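Side-chain contacts in cysteine desulfurase (Fervidobacterium islandicum, PDB 6A6E), which probably removes sulfur from L-cysteine with a pyridoxal phosphate cofactor, as a SufS-type desulfurase supplying persulfide sulfur to the Suf pathway: residues Q213-K218 and L230-H235; A87-A92 and I306-V311; L110-A115 and K145-K150; S117-T122 and N176-S181; D357-L362 and V368-G373. All blocks are in the same frame, centred on the assembly; numbering follows the deposited sequence.

Contact 1 (Q213-K218 and L230-H235); sequences QLVPHK and LVFSGH. With PLP (pyridoxal-5'-phosphate), chain E.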
# COMPACT_ATOMS: atom_id res chain seq x y z
N GLN A 213 2.72 -10.22 -14.68
CA GLN A 213 2.06 -10.32 -16.00
C GLN A 213 1.40 -11.68 -16.21
O GLN A 213 0.48 -11.78 -17.00
CB GLN A 213 3.01 -10.15 -17.17
CG GLN A 213 3.57 -8.82 -17.39
CD GLN A 213 2.54 -7.77 -17.73
OE1 GLN A 213 1.52 -8.04 -18.39
NE2 GLN A 213 2.80 -6.55 -17.25
N LEU A 214 1.91 -12.72 -15.54
CA LEU A 214 1.43 -14.10 -15.73
C LEU A 214 0.13 -14.38 -15.00
O LEU A 214 -0.86 -14.96 -15.57
CB LEU A 214 2.52 -15.04 -15.22
CG LEU A 214 2.24 -16.54 -15.34
CD1 LEU A 214 2.17 -16.90 -16.82
CD2 LEU A 214 3.28 -17.40 -14.63
N VAL A 215 0.08 -13.98 -13.73
CA VAL A 215 -1.04 -14.40 -12.86
C VAL A 215 -2.40 -13.93 -13.36
O VAL A 215 -3.39 -14.63 -13.20
CB VAL A 215 -0.77 -13.98 -11.38
CG1 VAL A 215 -2.05 -13.97 -10.52
CG2 VAL A 215 0.33 -14.86 -10.79
N PRO A 216 -2.47 -12.74 -13.97
CA PRO A 216 -3.78 -12.27 -14.43
C PRO A 216 -4.48 -13.09 -15.51
O PRO A 216 -5.69 -12.97 -15.68
CB PRO A 216 -3.44 -10.90 -15.04
CG PRO A 216 -2.23 -10.43 -14.29
CD PRO A 216 -1.44 -11.69 -14.11
N HIS A 217 -3.75 -13.84 -16.30
CA HIS A 217 -4.40 -14.51 -17.44
C HIS A 217 -4.06 -15.99 -17.54
O HIS A 217 -4.58 -16.66 -18.45
CB HIS A 217 -4.01 -13.86 -18.77
CG HIS A 217 -2.60 -14.10 -19.12
ND1 HIS A 217 -2.20 -15.19 -19.86
CD2 HIS A 217 -1.47 -13.41 -18.82
CE1 HIS A 217 -0.87 -15.19 -19.97
NE2 HIS A 217 -0.40 -14.12 -19.34
N LYS A 218 -3.25 -16.50 -16.63
CA LYS A 218 -2.96 -17.90 -16.70
C LYS A 218 -2.98 -18.55 -15.34
O LYS A 218 -2.44 -18.01 -14.35
CB LYS A 218 -1.61 -18.09 -17.34
CG LYS A 218 -1.24 -19.54 -17.45
CD LYS A 218 0.07 -19.74 -18.15
CE LYS A 218 0.01 -21.06 -18.82
NZ LYS A 218 1.39 -21.32 -19.26
N LEU A 230 6.35 -16.42 -4.82
CA LEU A 230 5.74 -15.76 -5.98
C LEU A 230 5.10 -14.40 -5.55
O LEU A 230 4.46 -14.32 -4.51
CB LEU A 230 4.66 -16.65 -6.58
CG LEU A 230 4.02 -16.17 -7.90
CD1 LEU A 230 4.17 -17.20 -8.99
CD2 LEU A 230 2.55 -15.90 -7.71
N VAL A 231 5.21 -13.40 -6.41
CA VAL A 231 4.61 -12.10 -6.18
C VAL A 231 3.73 -11.66 -7.35
O VAL A 231 4.06 -11.95 -8.50
CB VAL A 231 5.69 -11.06 -5.91
CG1 VAL A 231 6.44 -11.37 -4.61
CG2 VAL A 231 6.69 -10.93 -7.07
N PHE A 232 2.66 -10.92 -7.08
CA PHE A 232 1.92 -10.27 -8.14
C PHE A 232 1.17 -9.03 -7.59
O PHE A 232 1.10 -8.85 -6.37
CB PHE A 232 0.99 -11.31 -8.85
CG PHE A 232 -0.22 -11.77 -8.04
CD1 PHE A 232 -0.17 -12.91 -7.24
CD2 PHE A 232 -1.44 -11.11 -8.15
CE1 PHE A 232 -1.28 -13.33 -6.52
CE2 PHE A 232 -2.53 -11.53 -7.45
CZ PHE A 232 -2.46 -12.67 -6.64
N SER A 233 0.56 -8.25 -8.50
CA SER A 233 -0.11 -7.01 -8.16
C SER A 233 -1.58 -7.11 -8.52
O SER A 233 -1.96 -7.56 -9.64
CB SER A 233 0.48 -5.83 -8.94
OG SER A 233 1.86 -5.59 -8.67
N GLY A 234 -2.41 -6.61 -7.59
CA GLY A 234 -3.85 -6.59 -7.78
C GLY A 234 -4.35 -5.82 -8.99
O GLY A 234 -5.33 -6.26 -9.64
N HIS A 235 -3.68 -4.69 -9.29
CA HIS A 235 -4.22 -3.71 -10.28
C HIS A 235 -4.13 -4.25 -11.72
O HIS A 235 -4.84 -3.71 -12.59
CB HIS A 235 -3.59 -2.30 -10.22
CG HIS A 235 -2.13 -2.26 -10.58
ND1 HIS A 235 -1.69 -1.91 -11.84
CD2 HIS A 235 -1.02 -2.50 -9.83
CE1 HIS A 235 -0.36 -1.99 -11.86
NE2 HIS A 235 0.06 -2.36 -10.65
N1 PLP E . 7.13 -7.12 -13.11
C2 PLP E . 6.44 -7.26 -14.21
C2A PLP E . 6.83 -8.30 -15.21
C3 PLP E . 5.32 -6.35 -14.43
O3 PLP E . 4.64 -6.46 -15.55
C4 PLP E . 4.96 -5.37 -13.40
C4A PLP E . 3.81 -4.49 -13.50
C5 PLP E . 5.83 -5.27 -12.23
C6 PLP E . 6.86 -6.17 -12.18
C5A PLP E . 5.62 -4.22 -11.13
O4P PLP E . 4.33 -4.07 -10.55
P PLP E . 3.84 -2.86 -9.59
O1P PLP E . 4.61 -2.92 -8.33
O2P PLP E . 4.05 -1.66 -10.47
O3P PLP E . 2.41 -3.26 -9.39

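Contact 2 (A87-A92 and I306-V311); sequences ANFLNA and IGFEKV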
# COMPACT_ATOMS: atom_id res chain seq x y z
N ALA A 87 -5.50 -17.64 -1.54
CA ALA A 87 -4.83 -18.91 -1.31
C ALA A 87 -5.48 -19.98 -2.22
O ALA A 87 -4.77 -20.71 -2.87
CB ALA A 87 -4.91 -19.33 0.17
N ASN A 88 -6.80 -20.02 -2.31
CA ASN A 88 -7.43 -21.06 -3.16
C ASN A 88 -7.10 -20.81 -4.62
O ASN A 88 -6.90 -21.72 -5.35
CB ASN A 88 -8.95 -21.12 -3.02
CG ASN A 88 -9.41 -21.60 -1.62
OD1 ASN A 88 -8.64 -22.16 -0.84
ND2 ASN A 88 -10.68 -21.32 -1.30
N PHE A 89 -7.03 -19.55 -5.03
CA PHE A 89 -6.71 -19.22 -6.42
C PHE A 89 -5.33 -19.68 -6.85
O PHE A 89 -5.11 -19.95 -8.05
CB PHE A 89 -6.76 -17.71 -6.56
CG PHE A 89 -6.63 -17.21 -7.96
CD1 PHE A 89 -7.63 -17.45 -8.88
CD2 PHE A 89 -5.55 -16.43 -8.34
CE1 PHE A 89 -7.53 -16.96 -10.16
CE2 PHE A 89 -5.48 -15.88 -9.61
CZ PHE A 89 -6.46 -16.15 -10.52
N LEU A 90 -4.36 -19.70 -5.90
CA LEU A 90 -2.99 -20.11 -6.22
C LEU A 90 -2.69 -21.57 -5.77
O LEU A 90 -1.58 -22.03 -5.87
CB LEU A 90 -2.00 -19.23 -5.52
CG LEU A 90 -2.01 -17.72 -5.94
CD1 LEU A 90 -0.96 -17.02 -5.14
CD2 LEU A 90 -1.73 -17.44 -7.42
N ASN A 91 -3.67 -22.25 -5.18
CA ASN A 91 -3.41 -23.54 -4.48
C ASN A 91 -2.39 -23.48 -3.37
O ASN A 91 -1.50 -24.37 -3.25
CB ASN A 91 -3.04 -24.64 -5.51
CG ASN A 91 -3.18 -26.04 -4.93
OD1 ASN A 91 -4.01 -26.25 -4.08
ND2 ASN A 91 -2.29 -26.97 -5.32
N ALA A 92 -2.47 -22.42 -2.56
CA ALA A 92 -1.62 -22.28 -1.38
C ALA A 92 -2.44 -22.45 -0.19
O ALA A 92 -3.68 -22.45 -0.27
CB ALA A 92 -0.93 -20.92 -1.28
N ILE A 306 -17.05 -16.09 -14.14
CA ILE A 306 -16.90 -16.22 -15.56
C ILE A 306 -16.31 -17.57 -15.88
O ILE A 306 -16.69 -18.23 -16.85
CB ILE A 306 -15.92 -15.18 -16.09
CG1 ILE A 306 -16.54 -13.80 -16.00
CG2 ILE A 306 -15.51 -15.49 -17.53
CD1 ILE A 306 -15.55 -12.71 -16.39
N GLY A 307 -15.33 -17.95 -15.08
CA GLY A 307 -14.58 -19.14 -15.27
C GLY A 307 -13.20 -18.83 -15.78
O GLY A 307 -13.04 -18.32 -16.91
N PHE A 308 -12.20 -19.15 -14.98
CA PHE A 308 -10.89 -18.59 -15.22
C PHE A 308 -10.18 -19.32 -16.36
O PHE A 308 -9.34 -18.73 -17.03
CB PHE A 308 -10.06 -18.61 -13.95
CG PHE A 308 -8.80 -17.75 -14.04
CD1 PHE A 308 -8.88 -16.39 -14.29
CD2 PHE A 308 -7.56 -18.34 -13.99
CE1 PHE A 308 -7.72 -15.60 -14.44
CE2 PHE A 308 -6.39 -17.58 -14.14
CZ PHE A 308 -6.47 -16.21 -14.36
N GLU A 309 -10.52 -20.59 -16.59
CA GLU A 309 -10.07 -21.32 -17.79
C GLU A 309 -10.59 -20.66 -19.09
O GLU A 309 -9.87 -20.55 -20.04
CB GLU A 309 -10.40 -22.85 -17.77
CG GLU A 309 -9.73 -23.66 -18.90
CD GLU A 309 -8.18 -23.58 -18.94
OE1 GLU A 309 -7.56 -23.49 -17.83
OE2 GLU A 309 -7.57 -23.59 -20.05
N LYS A 310 -11.82 -20.20 -19.10
CA LYS A 310 -12.26 -19.43 -20.20
C LYS A 310 -11.49 -18.11 -20.34
O LYS A 310 -11.19 -17.69 -21.45
CB LYS A 310 -13.74 -19.18 -20.09
CG LYS A 310 -14.59 -20.45 -20.24
CD LYS A 310 -16.05 -20.11 -19.96
CE LYS A 310 -17.02 -21.16 -20.44
NZ LYS A 310 -18.37 -20.52 -20.58
N VAL A 311 -11.14 -17.46 -19.21
CA VAL A 311 -10.41 -16.19 -19.28
C VAL A 311 -9.10 -16.45 -19.99
O VAL A 311 -8.74 -15.74 -20.90
CB VAL A 311 -10.20 -15.57 -17.85
CG1 VAL A 311 -9.23 -14.39 -17.90
CG2 VAL A 311 -11.55 -15.12 -17.28

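Contact 3 (L110-A115 and K145-K150); sequences LVNSLA and KFYGFK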
# COMPACT_ATOMS: atom_id res chain seq x y z
N LEU A 110 11.66 -9.50 -0.22
CA LEU A 110 12.49 -10.71 -0.32
C LEU A 110 13.99 -10.41 -0.24
O LEU A 110 14.69 -11.09 0.50
CB LEU A 110 12.12 -11.51 -1.58
CG LEU A 110 10.74 -12.10 -1.49
CD1 LEU A 110 10.32 -12.77 -2.77
CD2 LEU A 110 10.70 -13.14 -0.36
N VAL A 111 14.47 -9.44 -0.99
CA VAL A 111 15.89 -9.15 -0.99
C VAL A 111 16.35 -8.81 0.42
O VAL A 111 17.36 -9.38 0.92
CB VAL A 111 16.31 -7.92 -1.87
CG1 VAL A 111 17.83 -7.78 -1.84
CG2 VAL A 111 15.86 -8.05 -3.28
N ASN A 112 15.64 -7.86 1.05
CA ASN A 112 15.99 -7.43 2.37
C ASN A 112 15.82 -8.55 3.40
O ASN A 112 16.70 -8.69 4.31
CB ASN A 112 15.21 -6.18 2.84
CG ASN A 112 15.60 -4.95 2.11
OD1 ASN A 112 16.58 -4.30 2.48
ND2 ASN A 112 14.80 -4.59 1.05
N SER A 113 14.70 -9.28 3.36
CA SER A 113 14.51 -10.33 4.33
C SER A 113 15.54 -11.48 4.10
O SER A 113 16.07 -12.01 5.06
CB SER A 113 13.10 -10.93 4.37
OG SER A 113 12.17 -9.88 4.80
N LEU A 114 15.80 -11.87 2.86
CA LEU A 114 16.83 -12.94 2.66
C LEU A 114 18.20 -12.53 3.24
O LEU A 114 18.88 -13.37 3.85
CB LEU A 114 16.89 -13.40 1.24
CG LEU A 114 15.61 -14.10 0.77
CD1 LEU A 114 15.55 -14.08 -0.73
CD2 LEU A 114 15.33 -15.50 1.28
N ALA A 115 18.60 -11.28 3.09
CA ALA A 115 19.89 -10.83 3.60
C ALA A 115 19.92 -10.74 5.14
O ALA A 115 20.88 -11.13 5.80
CB ALA A 115 20.24 -9.48 3.01
N LYS A 145 25.29 -3.66 -3.53
CA LYS A 145 26.26 -2.69 -3.03
C LYS A 145 26.23 -2.52 -1.52
O LYS A 145 27.20 -2.09 -0.99
CB LYS A 145 26.10 -1.35 -3.69
CG LYS A 145 25.91 -1.42 -5.20
CD LYS A 145 27.17 -1.72 -5.98
CE LYS A 145 26.85 -2.20 -7.39
NZ LYS A 145 26.17 -1.23 -8.31
N PHE A 146 25.15 -2.89 -0.82
CA PHE A 146 25.06 -2.77 0.63
C PHE A 146 25.31 -4.11 1.31
O PHE A 146 25.81 -4.14 2.41
CB PHE A 146 23.67 -2.21 1.12
CG PHE A 146 23.43 -0.77 0.76
CD1 PHE A 146 22.99 -0.43 -0.49
CD2 PHE A 146 23.72 0.24 1.65
CE1 PHE A 146 22.82 0.88 -0.88
CE2 PHE A 146 23.56 1.58 1.28
CZ PHE A 146 23.11 1.90 0.01
N TYR A 147 24.86 -5.21 0.71
CA TYR A 147 24.97 -6.47 1.38
C TYR A 147 26.11 -7.36 0.82
O TYR A 147 26.40 -8.37 1.42
CB TYR A 147 23.64 -7.23 1.36
CG TYR A 147 22.44 -6.61 2.12
CD1 TYR A 147 22.41 -6.46 3.52
CD2 TYR A 147 21.31 -6.25 1.41
CE1 TYR A 147 21.28 -5.92 4.15
CE2 TYR A 147 20.20 -5.74 2.03
CZ TYR A 147 20.17 -5.55 3.39
OH TYR A 147 18.96 -5.01 3.89
N GLY A 148 26.70 -6.99 -0.31
CA GLY A 148 27.84 -7.69 -0.91
C GLY A 148 27.62 -8.89 -1.82
O GLY A 148 28.61 -9.50 -2.29
N PHE A 149 26.36 -9.28 -2.10
CA PHE A 149 26.14 -10.47 -2.95
C PHE A 149 26.44 -10.02 -4.36
O PHE A 149 26.58 -8.84 -4.59
CB PHE A 149 24.73 -11.07 -2.81
CG PHE A 149 23.61 -10.07 -2.98
CD1 PHE A 149 23.09 -9.81 -4.22
CD2 PHE A 149 23.09 -9.39 -1.89
CE1 PHE A 149 22.05 -8.91 -4.40
CE2 PHE A 149 22.01 -8.50 -2.05
CZ PHE A 149 21.53 -8.25 -3.30
N LYS A 150 26.48 -10.97 -5.29
CA LYS A 150 26.76 -10.69 -6.68
C LYS A 150 25.50 -10.99 -7.46
O LYS A 150 24.70 -11.80 -7.05
CB LYS A 150 27.85 -11.60 -7.22
CG LYS A 150 29.15 -11.54 -6.45
CD LYS A 150 30.20 -12.49 -7.06
CE LYS A 150 31.22 -12.92 -5.99
NZ LYS A 150 32.27 -13.89 -6.44

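Contact 4 (S117-T122 and N176-S181); sequences SGILKT and NPKVVS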
# COMPACT_ATOMS: atom_id res chain seq x y z
N SER A 117 18.07 -12.44 7.19
CA SER A 117 17.92 -13.73 7.76
C SER A 117 19.22 -14.56 7.66
O SER A 117 19.22 -15.71 8.06
CB SER A 117 16.83 -14.51 7.03
OG SER A 117 15.58 -13.80 6.96
N GLY A 118 20.23 -14.04 6.99
CA GLY A 118 21.44 -14.77 6.76
C GLY A 118 21.44 -15.82 5.67
O GLY A 118 22.37 -16.60 5.62
N ILE A 119 20.45 -15.81 4.78
CA ILE A 119 20.35 -16.77 3.73
C ILE A 119 21.11 -16.26 2.50
O ILE A 119 21.84 -17.02 1.83
CB ILE A 119 18.90 -16.99 3.38
CG1 ILE A 119 18.19 -17.65 4.54
CG2 ILE A 119 18.76 -17.76 2.06
CD1 ILE A 119 16.70 -17.80 4.40
N LEU A 120 20.92 -14.99 2.15
CA LEU A 120 21.67 -14.39 1.06
C LEU A 120 22.84 -13.65 1.63
O LEU A 120 22.64 -12.62 2.25
CB LEU A 120 20.80 -13.42 0.26
CG LEU A 120 21.39 -12.75 -0.98
CD1 LEU A 120 21.90 -13.69 -2.04
CD2 LEU A 120 20.30 -11.86 -1.59
N LYS A 121 24.06 -14.19 1.47
CA LYS A 121 25.29 -13.61 2.08
C LYS A 121 26.20 -12.93 1.10
O LYS A 121 26.06 -13.11 -0.10
CB LYS A 121 26.13 -14.67 2.76
CG LYS A 121 25.40 -15.56 3.71
CD LYS A 121 26.44 -16.10 4.66
CE LYS A 121 25.91 -17.25 5.45
NZ LYS A 121 25.99 -18.44 4.58
N THR A 122 27.18 -12.18 1.61
CA THR A 122 28.20 -11.54 0.78
C THR A 122 28.81 -12.63 -0.09
O THR A 122 29.00 -13.75 0.36
CB THR A 122 29.31 -10.87 1.61
OG1 THR A 122 29.58 -11.70 2.72
CG2 THR A 122 28.88 -9.63 2.20
N ASN A 176 25.69 -22.99 -8.82
CA ASN A 176 25.04 -23.06 -7.49
C ASN A 176 24.57 -21.67 -7.00
O ASN A 176 24.99 -21.18 -5.96
CB ASN A 176 26.04 -23.71 -6.51
CG ASN A 176 25.40 -24.12 -5.19
OD1 ASN A 176 24.20 -24.49 -5.10
ND2 ASN A 176 26.20 -24.06 -4.13
N PRO A 177 23.67 -21.02 -7.75
CA PRO A 177 23.17 -19.75 -7.23
C PRO A 177 22.38 -19.90 -5.94
O PRO A 177 21.59 -20.82 -5.78
CB PRO A 177 22.28 -19.22 -8.37
CG PRO A 177 21.89 -20.40 -9.19
CD PRO A 177 23.10 -21.35 -9.06
N LYS A 178 22.59 -18.99 -4.99
CA LYS A 178 21.87 -19.02 -3.75
C LYS A 178 20.38 -18.66 -3.99
O LYS A 178 19.47 -19.28 -3.41
CB LYS A 178 22.53 -18.11 -2.71
CG LYS A 178 21.95 -18.27 -1.31
CD LYS A 178 22.17 -19.70 -0.78
CE LYS A 178 22.45 -19.78 0.69
NZ LYS A 178 23.71 -19.03 1.00
N VAL A 179 20.14 -17.73 -4.91
CA VAL A 179 18.77 -17.26 -5.25
C VAL A 179 18.66 -17.14 -6.77
O VAL A 179 19.59 -16.69 -7.42
CB VAL A 179 18.47 -15.88 -4.60
CG1 VAL A 179 17.13 -15.30 -5.04
CG2 VAL A 179 18.49 -16.05 -3.12
N VAL A 180 17.52 -17.58 -7.31
CA VAL A 180 17.17 -17.37 -8.70
C VAL A 180 15.83 -16.56 -8.66
O VAL A 180 14.86 -17.00 -8.03
CB VAL A 180 16.93 -18.70 -9.45
CG1 VAL A 180 16.40 -18.51 -10.87
CG2 VAL A 180 18.24 -19.47 -9.58
N SER A 181 15.79 -15.39 -9.30
CA SER A 181 14.56 -14.61 -9.38
C SER A 181 14.28 -14.34 -10.81
O SER A 181 15.05 -13.70 -11.48
CB SER A 181 14.69 -13.29 -8.62
OG SER A 181 13.42 -12.67 -8.42

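Contact 5 (D357-L362 and V368-G373); sequences DVSHIL and VATRSG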
# COMPACT_ATOMS: atom_id res chain seq x y z
N ASP A 357 5.21 8.94 -31.35
CA ASP A 357 4.28 9.33 -32.43
C ASP A 357 3.28 8.23 -32.74
O ASP A 357 2.14 8.51 -33.02
CB ASP A 357 5.01 9.70 -33.73
CG ASP A 357 5.93 10.89 -33.57
OD1 ASP A 357 5.61 11.77 -32.72
OD2 ASP A 357 6.98 10.93 -34.28
N VAL A 358 3.72 6.96 -32.74
CA VAL A 358 2.77 5.82 -32.97
C VAL A 358 1.66 5.83 -31.91
O VAL A 358 0.49 5.80 -32.25
CB VAL A 358 3.48 4.47 -33.01
CG1 VAL A 358 2.49 3.33 -33.16
CG2 VAL A 358 4.49 4.43 -34.14
N SER A 359 2.05 5.91 -30.62
CA SER A 359 1.09 5.90 -29.55
C SER A 359 0.23 7.19 -29.58
O SER A 359 -0.98 7.16 -29.27
CB SER A 359 1.80 5.74 -28.19
OG SER A 359 2.29 4.42 -28.05
N HIS A 360 0.83 8.32 -29.95
CA HIS A 360 0.08 9.54 -29.93
C HIS A 360 -1.04 9.48 -30.98
O HIS A 360 -2.18 9.72 -30.68
CB HIS A 360 0.98 10.77 -30.19
CG HIS A 360 0.15 12.00 -30.36
ND1 HIS A 360 -0.44 12.64 -29.31
CD2 HIS A 360 -0.33 12.60 -31.50
CE1 HIS A 360 -1.21 13.62 -29.77
NE2 HIS A 360 -1.16 13.61 -31.09
N ILE A 361 -0.71 9.08 -32.21
CA ILE A 361 -1.69 9.07 -33.32
C ILE A 361 -2.74 7.99 -33.05
O ILE A 361 -3.94 8.25 -33.15
CB ILE A 361 -1.02 8.89 -34.71
CG1 ILE A 361 -0.18 10.11 -35.06
CG2 ILE A 361 -2.08 8.64 -35.77
CD1 ILE A 361 0.93 9.85 -36.09
N LEU A 362 -2.31 6.83 -32.58
CA LEU A 362 -3.28 5.75 -32.19
C LEU A 362 -4.32 6.22 -31.23
O LEU A 362 -5.56 6.01 -31.45
CB LEU A 362 -2.57 4.49 -31.64
CG LEU A 362 -1.85 3.70 -32.70
CD1 LEU A 362 -1.20 2.48 -32.09
CD2 LEU A 362 -2.85 3.26 -33.72
N VAL A 368 -7.21 4.36 -29.51
CA VAL A 368 -6.47 3.18 -29.16
C VAL A 368 -5.39 3.61 -28.14
O VAL A 368 -4.52 4.44 -28.47
CB VAL A 368 -5.80 2.58 -30.41
CG1 VAL A 368 -4.86 1.43 -30.08
CG2 VAL A 368 -6.87 2.07 -31.38
N ALA A 369 -5.44 2.98 -26.95
CA ALA A 369 -4.47 3.17 -25.86
C ALA A 369 -3.37 2.15 -25.95
O ALA A 369 -3.64 0.99 -25.85
CB ALA A 369 -5.18 3.07 -24.50
N THR A 370 -2.14 2.60 -26.19
CA THR A 370 -0.94 1.78 -26.19
C THR A 370 0.13 2.52 -25.43
O THR A 370 -0.09 3.66 -24.98
CB THR A 370 -0.37 1.55 -27.62
OG1 THR A 370 0.02 2.80 -28.19
CG2 THR A 370 -1.43 0.89 -28.50
N ARG A 371 1.28 1.89 -25.25
CA ARG A 371 2.35 2.52 -24.53
C ARG A 371 3.65 2.47 -25.31
O ARG A 371 4.00 1.45 -25.89
CB ARG A 371 2.53 1.78 -23.19
CG ARG A 371 3.52 2.39 -22.20
CD ARG A 371 3.30 1.77 -20.79
NE ARG A 371 2.10 2.29 -20.20
CZ ARG A 371 2.01 3.28 -19.35
NH1 ARG A 371 3.09 3.82 -18.81
NH2 ARG A 371 0.82 3.65 -18.99
N SER A 372 4.40 3.54 -25.24
CA SER A 372 5.67 3.64 -25.88
C SER A 372 6.69 3.91 -24.81
O SER A 372 6.35 4.54 -23.81
CB SER A 372 5.65 4.80 -26.93
OG SER A 372 5.25 6.03 -26.30
N GLY A 373 7.93 3.49 -25.07
CA GLY A 373 9.07 3.77 -24.20
C GLY A 373 9.86 2.53 -23.90
O GLY A 373 9.85 1.57 -24.68
O HOH W 1 -1.76 4.79 -27.97

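Contact 1 (Q213-K218 and L230-H235)
V215 stands over the F232 ring: its CG1 methyl lies 3.7 Å from the ring centroid and only 9° off the normal, a CH-pi contact. The other branch, CG2, meets L230 CD2 at 3.9 Å. With its CG1 anti to the backbone N (chi1 162°), V215 splits its two methyls between these strand residues, and this compact apolar core is buried throughout. The K218 end of the loop is looser: its side chain is partly exposed and its amine pairs with E192. Around the cofactor the packing gives way to polar grips. Q213 NE2 donates to PLP O3 and S233 OG to PLP O3P, both modelled at a doubtfully short 2.5 Å, while H235 NE2 donates to PLP O3P at 2.8 Å from the edge of its imidazole. S42 engages H235 ND1 and so steadies the ring. The loop and strand thus form part of the cofactor cradle of a fold-type I PLP enzyme, immediately before pocket residue K236.

Contact 2 (A87-A92 and I306-V311)
F89 drives the edge of its ring into the face of F308, a T-shaped pair with centroids 5.1 Å apart and planes inclined at 65°. The leading atom is F89 CZ, which comes within 3.8 Å of F308 CZ and sits toward the rim of that ring, not over its middle. F89 CE1 follows behind, 4.1 Å from F308 CD2, so the CE1-CZ side of the ring does the touching. Each phenylalanine has its CG anti to the backbone N (chi1 -172° for F89, -167° for F308), which sends the rings out from their helices to meet in the space between. The backbones stay well apart, the nearest CA atoms, those of F89 and F308, being 9.8 Å from each other. Further apolar cover comes from helix 290-306, where I300 packs on F89 and L303 on F308. Helix 70-90 closes in a Schellman motif at N91, whose ND2 is bonded to D221. G307, with positive phi, separates helix 290-306 from helix 308-327 and occupies the N-cap position of the latter. The aromatic pair therefore joins a helix lying against strand 97-100 of the seven-stranded sheet to one that leads in sequence to strand 332-334 of the six-stranded sheet, consistent with an edge-to-face bridge between the two sheet-bearing parts of a class-V aminotransferase fold.

Contact 3 (L110-A115 and K145-K150)
A115 sets its CB methyl over the centre of the Y147 ring, 3.6 Å from the centroid and 5° off the normal, a CH-pi contact with all six ring carbons nearly equidistant. At the far end of the same ring, Y147 OH donates to N112 OD1 at 2.9 Å. The oxygen lies at the ring edge, in its plane, but the amide itself is turned steeply, 77° from the ring. Seen from the carbonyl, the hydroxyl arrives at a C=O...donor angle of 133°, a little tilted from the amide plane. Beside this pair, V111 CG1 approaches F149 CZ at 4.0 Å, the two side chains crossing at about a right angle. Outside this first shell, N112 ND2 bonds to N108 O one turn back along the helix, which fixes the amide's rotation and presents OD1 to the tyrosine. W140 and L143 of helix 138-147 pack on V111, and V126 of the neighbouring strand packs on F149. G148, with positive phi, ends that helix and turns the chain so that Y147 and F149 can both face helix 103-116. K145 NZ bonds to E272 O of the second subunit. Helix 138-147 is the connection between parallel neighbours 125-129 and 150-154, so the contact packs helix 103-116 against the helix of a beta-alpha-beta crossover in the large PLP-binding sheet.

Contact 4 (S117-T122 and N176-S181)
The flat group is the I119 carbonyl, and K178 meets it end-on: NZ donates to I119 O at 2.9 Å with a C=O...donor angle of 164°, thus at the tip of the carbonyl and not over either of its faces. The lysine chain curls round the carbonyl oxygen, bent at chi2 (62°), chi3 and chi4 (-61°), so that K178 CE comes within 3.0 Å of I119 O and CG within 3.4 Å, and the aliphatic run lies close to the loop. The same ammonium forms a salt bridge with D124, whose OD2 also accepts from K121 N. K121 NZ stands 4.3 Å from K178 NZ, and the D124 carboxylate is likely to ease that repulsion. A methionine in place of K178 would probably leave I119 O and D124 without their shared ammonium, and K121 facing D124 without it. Deeper in, L120 CD1 and V179 CG2 make a looser apolar contact at 4.3 Å, with W140 packing on both residues. A Schellman motif at G118 ends helix 103-116 ahead of these residues. The arrangement pins the helix-to-strand turn of an alpha/beta unit to the start of strand 179-183, the end of that parallel strand remote from the cofactor.

Contact 5 (D357-L362 and V368-G373)
S359 and T370 meet through their hydroxyls, OG donating to OG1 at 2.8 Å. Two torsions bring this about: S359 carries OG beside its backbone N (chi1 -72°), leaning off the helix toward the strand, whereas T370 holds OG1 between N and the carbonyl carbon (chi1 63°). That turn also sends T370 CG2 the other way, anti to the carbonyl carbon, to touch L362 CD1 at 3.9 Å. L362 is extended beyond CB (chi2 -179°), which carries its methyl across the threonine at about a right angle, while its CB packs on V368 CB at 3.9 Å. S372 CB closes over S359 OG at 3.6 Å. At the joint between helix and strand, V368 N donates to L362 O at 3.0 Å. T370 OG1 donates to a water at 2.7 Å, and this water donates to S359 O and V368 O. A valine in place of T370 would probably leave the S359 hydroxyl without its acceptor and the water without its donor. The hydroxyls of S359 and T370 thus donate in one direction, through the water to two backbone carbonyls, a hydrogen-bonded chain that satisfies buried polar atoms between helix and sheet.

Contacts 1 and 2 adjoin, their centres 12 Å apart: P216 O lies 3.5 Å from F308 CE1, and F232 CE1 lies 3.9 Å from L90 CD1, so F308 backs the cofactor-binding loop and L90 the strand residue F232. Contacts 3 and 4 form a second cluster, 8 Å between centres, in which L114 O probably accepts a hydrogen bond from L120 N at 3.1 Å. The centres of contacts 3 and 4 are 25 and 24 Å from that of contact 1, although the V111 side chain is about 13 Å from PLP. Contact 5 lies about 40 Å from contact 4, centre to centre, across the chain; its R371 side chain, salt-bridged to D38, is about 10 Å from PLP.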